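Uncharacterized protein (Pseudomonas aeruginosa PAO1, PDB 4R1D) probably acts as the immunity protein Tli4, binding the type VI secretion lipase Tle4 and so protecting the producing cell from its own toxin. Local coordinates at residues B[99-102]-B[107-110]; B[76-81]-B[128-133]; B[36-39]-B[44-47]. All coordinates share one frame; numbering follows the deposited sequence.

All three contacts lie in the Tle cognate immunity protein 4 N-terminal domain. Interaction 1 is buried and sits between the other two. It pairs strands 92-100 and 107-115 by backbone hydrogen bonds. Interaction 2 lays helix 119-132 against the turn before strand 79-84, the neighbour of strand 92-100. Interaction 3 joins strand 33-38, the neighbour of strand 107-115, to helix 42-58. Interactions 2 and 3 are partly buried and have no direct hydrogen bond across them. Interaction 2 rests on carbon contacts, interaction 3 on one leucine pair and a bridging water. Backbone hydrogen bonds probably link Lys102 with Leu133 and Val107 with Leu38, so interaction 1 touches each neighbour.

Interaction 1: residues B[99-102]-B[107-110]; sequences VTSK and VYRW
Tyr108 has CG beside its backbone N and anti to the carbonyl carbon (chi1 -56°). This sets the ring edge against the backbone of Val99. Val99 has CG1 between its N and carbonyl carbon (chi1 63°), and CG1 reaches Tyr108 CB at 3.9 Å. The two residues form a hydrogen-bonded pair of an antiparallel beta hairpin, made by strands 92-100 and 107-115. Val99 N donates to Tyr108 O at 3.0 Å, with an N-H...O angle of 160°. Tyr108 N donates to Val99 O at 2.8 Å. Val99 O also lies in the plane of the Tyr108 ring, at its edge, 3.4 Å from CD2. One carbonyl oxygen thus meets both the amide and the ring of the same tyrosine.

Thr100 and Val107 make the next pair, which is non-hydrogen-bonded. Their side chains are on the other face of the sheet from Val99 and Tyr108. Here the methyls meet, with Thr100 CG2 3.6 Å from Val107 CG2. In one of two modelled conformers Lys102 NZ comes within 2.7 Å of Thr100 OG1, so that bond is doubtful.

The face with Val99 and Tyr108 is covered by Leu133, and Val99 also packs on Ala130 of helix 119-132. Farther along the strand, Trp110 packs on Leu129 and makes a cation-pi contact with Arg397 of the other protein chain. The hairpin therefore reaches the interface of the complex. The polar ends near the turn have partners of their own. Tyr108 OH bonds to Asp150 O, and Ser101 OG bonds to Thr104 O. Ser101 OG also lies near the plane of the Tyr108 ring, 4.1 Å from CE2 at its edge.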
loop_
_atom_site.group_PDB
_atom_site.type_symbol
_atom_site.label_atom_id
_atom_site.label_comp_id
_atom_site.label_asym_id
_atom_site.label_seq_id
_atom_site.Cartn_x
_atom_site.Cartn_y
_atom_site.Cartn_z
ATOM N N VAL B 99 -15.130 2.698 25.228
ATOM C CA VAL B 99 -16.299 1.997 25.749
ATOM C C VAL B 99 -15.853 0.836 26.618
ATOM O O VAL B 99 -14.807 0.232 26.370
ATOM C CB VAL B 99 -17.220 1.502 24.609
ATOM C CG1 VAL B 99 -16.507 0.482 23.724
ATOM C CG2 VAL B 99 -18.523 0.932 25.168
ATOM N N THR B 100 -16.642 0.537 27.645
ATOM C CA THR B 100 -16.291 -0.502 28.602
ATOM C C THR B 100 -17.339 -1.603 28.647
ATOM O O THR B 100 -18.518 -1.356 28.448
ATOM C CB THR B 100 -16.146 0.096 30.013
ATOM O OG1 THR B 100 -17.348 0.798 30.353
ATOM C CG2 THR B 100 -14.980 1.061 30.049
ATOM N N SER B 101 -16.901 -2.829 28.913
ATOM C CA SER B 101 -17.824 -3.942 29.059
ATOM C C SER B 101 -18.429 -3.930 30.461
ATOM O O SER B 101 -17.869 -3.320 31.379
ATOM C CB SER B 101 -17.084 -5.258 28.829
ATOM O OG SER B 101 -15.919 -5.307 29.636
ATOM N N LYS B 102 -19.578 -4.585 30.600
ATOM C CA LYS B 102 -20.229 -4.750 31.899
ATOM C C LYS B 102 -20.676 -6.197 32.050
ATOM O O LYS B 102 -21.002 -6.864 31.063
ATOM C CB LYS B 102 -21.446 -3.823 32.023
ATOM C CG LYS B 102 -21.152 -2.372 31.699
ATOM C CD LYS B 102 -20.039 -1.818 32.565
ATOM C CE LYS B 102 -19.389 -0.605 31.918
ATOM N NZ LYS B 102 -18.277 -0.059 32.738
ATOM N N VAL B 107 -11.694 -2.185 28.875
ATOM C CA VAL B 107 -11.742 -0.977 28.056
ATOM C C VAL B 107 -11.469 -1.251 26.582
ATOM O O VAL B 107 -10.647 -2.095 26.255
ATOM C CB VAL B 107 -10.722 0.048 28.564
ATOM C CG1 VAL B 107 -10.044 0.739 27.410
ATOM C CG2 VAL B 107 -11.411 1.051 29.428
ATOM N N TYR B 108 -12.168 -0.530 25.706
ATOM C CA TYR B 108 -11.977 -0.661 24.264
ATOM C C TYR B 108 -11.925 0.693 23.588
ATOM O O TYR B 108 -12.598 1.633 24.018
ATOM C CB TYR B 108 -13.117 -1.482 23.649
ATOM C CG TYR B 108 -13.258 -2.832 24.293
ATOM C CD1 TYR B 108 -12.710 -3.968 23.708
ATOM C CD2 TYR B 108 -13.907 -2.964 25.518
ATOM C CE1 TYR B 108 -12.828 -5.200 24.311
ATOM C CE2 TYR B 108 -14.019 -4.178 26.126
ATOM C CZ TYR B 108 -13.486 -5.296 25.526
ATOM O OH TYR B 108 -13.622 -6.511 26.157
ATOM N N ARG B 109 -11.141 0.777 22.514
ATOM C CA ARG B 109 -11.111 1.966 21.679
ATOM C C ARG B 109 -11.703 1.613 20.318
ATOM O O ARG B 109 -11.325 0.614 19.722
ATOM C CB ARG B 109 -9.680 2.461 21.497
ATOM C CG ARG B 109 -9.589 3.703 20.637
ATOM C CD ARG B 109 -8.144 4.084 20.350
ATOM N NE ARG B 109 -8.037 5.475 19.920
ATOM C CZ ARG B 109 -6.901 6.064 19.553
ATOM N NH1 ARG B 109 -5.768 5.380 19.546
ATOM N NH2 ARG B 109 -6.900 7.343 19.188
ATOM N N TRP B 110 -12.638 2.425 19.840
ATOM C CA TRP B 110 -13.274 2.171 18.560
ATOM C C TRP B 110 -13.346 3.496 17.814
ATOM O O TRP B 110 -14.227 4.325 18.069
ATOM C CB TRP B 110 -14.666 1.571 18.759
ATOM C CG TRP B 110 -15.389 1.324 17.458
ATOM C CD1 TRP B 110 -14.900 0.686 16.347
ATOM C CD2 TRP B 110 -16.730 1.714 17.140
ATOM N NE1 TRP B 110 -15.866 0.651 15.352
ATOM C CE2 TRP B 110 -16.994 1.277 15.815
ATOM C CE3 TRP B 110 -17.736 2.383 17.846
ATOM C CZ2 TRP B 110 -18.217 1.492 15.190
ATOM C CZ3 TRP B 110 -18.966 2.594 17.211
ATOM C CH2 TRP B 110 -19.188 2.146 15.905
#

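Interaction 2: residues B[76-81]-B[128-133]; sequences NESVGL and ALARNL
Ala130 points its methyl from helix 119-132 into the turn at Asn76 to Ser78. Two CB atoms receive it. Ser78 CB lies 3.6 Å from Ala130 CB, and Asn76 CB lies 3.9 Å from it. All three residues direct CB at the opposite segment. The meeting is carbon on carbon, and no hydrogen bond crosses it. Ser78 OG is anti to its own backbone N (chi1 177°), and it bonds to Tyr98 O on strand 92-100.

Helix and turn meet beside the antiparallel sheet of the N-terminal domain. The turn joins the antiparallel neighbours 68-73 and 79-84, a beta hairpin. Strand 79-84 runs on from the turn; the C-terminal end of helix 119-132 lies against the turn itself. Val99 of strand 92-100 touches both Ser78 and Ala130 on the buried side.

The outer side is exposed and more polar. Asn76 and Arg131 cross at about a right angle, with the amide and guanidinium planes 65° apart. The touch is made by Asn76 OD1 on the aliphatic part of the arginine, 3.7 Å from Arg131 CG. The arginine chain bends at chi3 (-65°) and folds back along its own helix. On one face of the guanidinium, Ala128 CA sits 3.5 Å above the plane, displaced toward the rim of the group. Arg131 NH2 forms a salt bridge with Glu124.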
loop_
_atom_site.group_PDB
_atom_site.type_symbol
_atom_site.label_atom_id
_atom_site.label_comp_id
_atom_site.label_asym_id
_atom_site.label_seq_id
_atom_site.Cartn_x
_atom_site.Cartn_y
_atom_site.Cartn_z
ATOM N N ASN B 76 -23.555 5.081 30.119
ATOM C CA ASN B 76 -22.835 3.883 30.530
ATOM C C ASN B 76 -21.322 4.079 30.611
ATOM O O ASN B 76 -20.553 3.172 30.288
ATOM C CB ASN B 76 -23.193 2.718 29.603
ATOM C CG ASN B 76 -24.606 2.218 29.832
ATOM O OD1 ASN B 76 -25.509 2.456 29.023
ATOM N ND2 ASN B 76 -24.809 1.527 30.950
ATOM N N GLU B 77 -20.922 5.266 31.070
ATOM C CA GLU B 77 -19.520 5.706 31.177
ATOM C C GLU B 77 -18.706 5.697 29.881
ATOM O O GLU B 77 -17.499 5.898 29.907
ATOM C CB GLU B 77 -18.744 5.001 32.304
ATOM C CG GLU B 77 -19.135 3.570 32.594
ATOM C CD GLU B 77 -20.282 3.484 33.576
ATOM O OE1 GLU B 77 -20.968 2.442 33.607
ATOM O OE2 GLU B 77 -20.496 4.468 34.320
ATOM N N SER B 78 -19.370 5.486 28.755
ATOM C CA SER B 78 -18.681 5.518 27.474
ATOM C C SER B 78 -18.613 6.948 26.955
ATOM O O SER B 78 -19.567 7.713 27.117
ATOM C CB SER B 78 -19.391 4.606 26.474
ATOM O OG SER B 78 -18.778 4.687 25.200
ATOM N N VAL B 79 -17.487 7.314 26.339
ATOM C CA VAL B 79 -17.317 8.663 25.813
ATOM C C VAL B 79 -16.709 8.671 24.409
ATOM O O VAL B 79 -16.083 7.700 23.975
ATOM C CB VAL B 79 -16.421 9.526 26.732
ATOM C CG1 VAL B 79 -17.035 9.633 28.132
ATOM C CG2 VAL B 79 -15.016 8.945 26.805
ATOM N N GLY B 80 -16.886 9.782 23.709
ATOM C CA GLY B 80 -16.259 9.951 22.411
ATOM C C GLY B 80 -15.589 11.299 22.271
ATOM O O GLY B 80 -16.084 12.301 22.783
ATOM N N LEU B 81 -14.450 11.326 21.588
ATOM C CA LEU B 81 -13.819 12.579 21.213
ATOM C C LEU B 81 -14.093 12.814 19.739
ATOM O O LEU B 81 -13.769 11.976 18.903
ATOM C CB LEU B 81 -12.303 12.537 21.465
ATOM C CG LEU B 81 -11.857 12.220 22.901
ATOM C CD1 LEU B 81 -10.343 12.098 23.010
ATOM C CD2 LEU B 81 -12.385 13.275 23.878
ATOM N N ALA B 128 -25.775 2.654 21.752
ATOM C CA ALA B 128 -26.233 1.273 21.723
ATOM C C ALA B 128 -25.087 0.311 22.031
ATOM O O ALA B 128 -25.268 -0.664 22.752
ATOM C CB ALA B 128 -26.868 0.945 20.371
ATOM N N LEU B 129 -23.908 0.596 21.483
ATOM C CA LEU B 129 -22.726 -0.209 21.778
ATOM C C LEU B 129 -22.464 -0.260 23.280
ATOM O O LEU B 129 -22.178 -1.322 23.834
ATOM C CB LEU B 129 -21.487 0.344 21.054
ATOM C CG LEU B 129 -20.186 -0.436 21.285
ATOM C CD1 LEU B 129 -20.369 -1.924 20.973
ATOM C CD2 LEU B 129 -19.032 0.144 20.462
ATOM N N ALA B 130 -22.567 0.890 23.937
ATOM C CA ALA B 130 -22.270 0.965 25.370
ATOM C C ALA B 130 -23.307 0.208 26.201
ATOM O O ALA B 130 -22.992 -0.335 27.262
ATOM C CB ALA B 130 -22.170 2.409 25.822
ATOM N N ARG B 131 -24.545 0.175 25.720
ATOM C CA ARG B 131 -25.577 -0.646 26.353
ATOM C C ARG B 131 -25.329 -2.136 26.154
ATOM O O ARG B 131 -25.613 -2.932 27.045
ATOM C CB ARG B 131 -26.971 -0.310 25.810
ATOM C CG ARG B 131 -27.489 1.063 26.198
ATOM C CD ARG B 131 -28.982 1.203 25.901
ATOM N NE ARG B 131 -29.288 1.127 24.474
ATOM C CZ ARG B 131 -29.309 2.176 23.657
ATOM N NH1 ARG B 131 -29.035 3.388 24.123
ATOM N NH2 ARG B 131 -29.604 2.012 22.373
ATOM N N ASN B 132 -24.802 -2.505 24.985
ATOM C CA ASN B 132 -24.738 -3.907 24.579
ATOM C C ASN B 132 -23.417 -4.631 24.869
ATOM O O ASN B 132 -23.335 -5.848 24.691
ATOM C CB ASN B 132 -25.042 -4.045 23.080
ATOM C CG ASN B 132 -26.420 -3.505 22.695
ATOM O OD1 ASN B 132 -27.347 -3.459 23.509
ATOM N ND2 ASN B 132 -26.558 -3.111 21.436
ATOM N N LEU B 133 -22.389 -3.908 25.299
ATOM C CA LEU B 133 -21.069 -4.533 25.460
ATOM C C LEU B 133 -20.991 -5.336 26.765
ATOM O O LEU B 133 -20.892 -4.760 27.837
ATOM C CB LEU B 133 -19.949 -3.489 25.394
ATOM C CG LEU B 133 -18.533 -4.058 25.220
ATOM C CD1 LEU B 133 -18.453 -4.980 24.005
ATOM C CD2 LEU B 133 -17.492 -2.948 25.120
#

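Interaction 3: residues B[36-39]-B[44-47]; sequences EYLD and ELAA
Leu38 and Leu45 touch by one methyl each, CD1 to CD1, at 4.1 Å. Their side chains cross at about a right angle. Leu38 comes from the end of strand 33-38 and Leu45 from the first turn of helix 42-58. The backbones stay well apart, with 8.6 Å between Leu38 CA and Leu45 CA. Both side chains reach into that gap. Leu38 directs its CB at the helix. Leu45 has CG anti to the backbone N (chi1 -179°), which brings its branch end closer to the strand.

A water makes the second link, on the exposed side. It donates to Asp39 O at 2.8 Å and to Glu44 OE1 at 2.9 Å. The direct gap between Asp39 O and Glu44 OE1 is 4.3 Å. Two acceptors are thus joined by one donor molecule between them. Glu44 OE1 also accepts a hydrogen bond from Lys41 N. This second bond ties the carboxylate to the residue just before the helix and probably helps to fix its position.

Farther out, Leu38 rests on strand 107-115, where it packs on Val107 and Arg109. Leu45 also packs on Trp105 and Asp40. Backbone bonds of Leu38 with Val107 and of Glu36 with Arg109 hold strand 33-38 in place beside strand 107-115. The whole is a tight strand-to-helix connection. The chain leaves a strand of the antiparallel sheet, turns at once, and enters a helix that packs on the sheet of the Tli4 N-terminal domain.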
loop_
_atom_site.group_PDB
_atom_site.type_symbol
_atom_site.label_atom_id
_atom_site.label_comp_id
_atom_site.label_asym_id
_atom_site.label_seq_id
_atom_site.Cartn_x
_atom_site.Cartn_y
_atom_site.Cartn_z
ATOM N N GLU B 36 -10.613 -2.060 19.336
ATOM C CA GLU B 36 -9.345 -2.477 19.935
ATOM C C GLU B 36 -9.464 -2.634 21.443
ATOM O O GLU B 36 -9.898 -1.718 22.143
ATOM C CB GLU B 36 -8.263 -1.443 19.606
ATOM C CG GLU B 36 -6.873 -1.834 20.094
ATOM C CD GLU B 36 -5.864 -0.703 19.983
ATOM O OE1 GLU B 36 -6.280 0.443 19.713
ATOM O OE2 GLU B 36 -4.650 -0.963 20.176
ATOM N N TYR B 37 -9.067 -3.799 21.947
ATOM C CA TYR B 37 -9.034 -4.033 23.384
ATOM C C TYR B 37 -7.810 -3.353 23.997
ATOM O O TYR B 37 -6.690 -3.498 23.504
ATOM C CB TYR B 37 -9.008 -5.534 23.674
ATOM C CG TYR B 37 -8.634 -5.828 25.100
ATOM C CD1 TYR B 37 -9.519 -5.574 26.137
ATOM C CD2 TYR B 37 -7.379 -6.325 25.412
ATOM C CE1 TYR B 37 -9.163 -5.818 27.450
ATOM C CE2 TYR B 37 -7.013 -6.573 26.714
ATOM C CZ TYR B 37 -7.904 -6.322 27.725
ATOM O OH TYR B 37 -7.521 -6.582 29.016
ATOM N N LEU B 38 -8.025 -2.610 25.077
ATOM C CA LEU B 38 -6.941 -1.881 25.727
ATOM C C LEU B 38 -6.630 -2.507 27.083
ATOM O O LEU B 38 -7.539 -2.974 27.763
ATOM C CB LEU B 38 -7.352 -0.424 25.937
ATOM C CG LEU B 38 -7.803 0.359 24.700
ATOM C CD1 LEU B 38 -8.217 1.788 25.087
ATOM C CD2 LEU B 38 -6.690 0.386 23.671
ATOM N N ASP B 39 -5.353 -2.493 27.466
ATOM C CA ASP B 39 -4.917 -3.051 28.753
ATOM C C ASP B 39 -5.209 -2.100 29.903
ATOM O O ASP B 39 -5.024 -2.451 31.069
ATOM C CB ASP B 39 -3.414 -3.342 28.733
ATOM C CG ASP B 39 -3.054 -4.495 27.819
ATOM O OD1 ASP B 39 -3.823 -5.480 27.777
ATOM O OD2 ASP B 39 -2.007 -4.414 27.140
ATOM N N GLU B 44 -5.959 4.846 34.204
ATOM C CA GLU B 44 -5.150 4.966 32.999
ATOM C C GLU B 44 -6.001 5.387 31.799
ATOM O O GLU B 44 -5.585 6.247 31.013
ATOM C CB GLU B 44 -4.425 3.653 32.702
ATOM C CG GLU B 44 -3.391 3.261 33.744
ATOM C CD GLU B 44 -2.800 1.884 33.492
ATOM O OE1 GLU B 44 -3.567 0.958 33.151
ATOM O OE2 GLU B 44 -1.567 1.727 33.631
ATOM N N LEU B 45 -7.184 4.790 31.663
ATOM C CA LEU B 45 -8.088 5.141 30.565
ATOM C C LEU B 45 -8.504 6.607 30.640
ATOM O O LEU B 45 -8.490 7.311 29.635
ATOM C CB LEU B 45 -9.340 4.265 30.558
ATOM C CG LEU B 45 -10.265 4.615 29.383
ATOM C CD1 LEU B 45 -9.657 4.147 28.058
ATOM C CD2 LEU B 45 -11.674 4.062 29.553
ATOM N N ALA B 46 -8.878 7.058 31.833
ATOM C CA ALA B 46 -9.288 8.448 32.023
ATOM C C ALA B 46 -8.189 9.394 31.579
ATOM O O ALA B 46 -8.451 10.401 30.917
ATOM C CB ALA B 46 -9.650 8.707 33.485
ATOM N N ALA B 47 -6.959 9.063 31.952
ATOM C CA ALA B 47 -5.804 9.897 31.651
ATOM C C ALA B 47 -5.488 9.865 30.158
ATOM O O ALA B 47 -5.085 10.873 29.574
ATOM C CB ALA B 47 -4.600 9.434 32.461
HETATM O O HOH W 1 -2.874 -1.875 32.728
#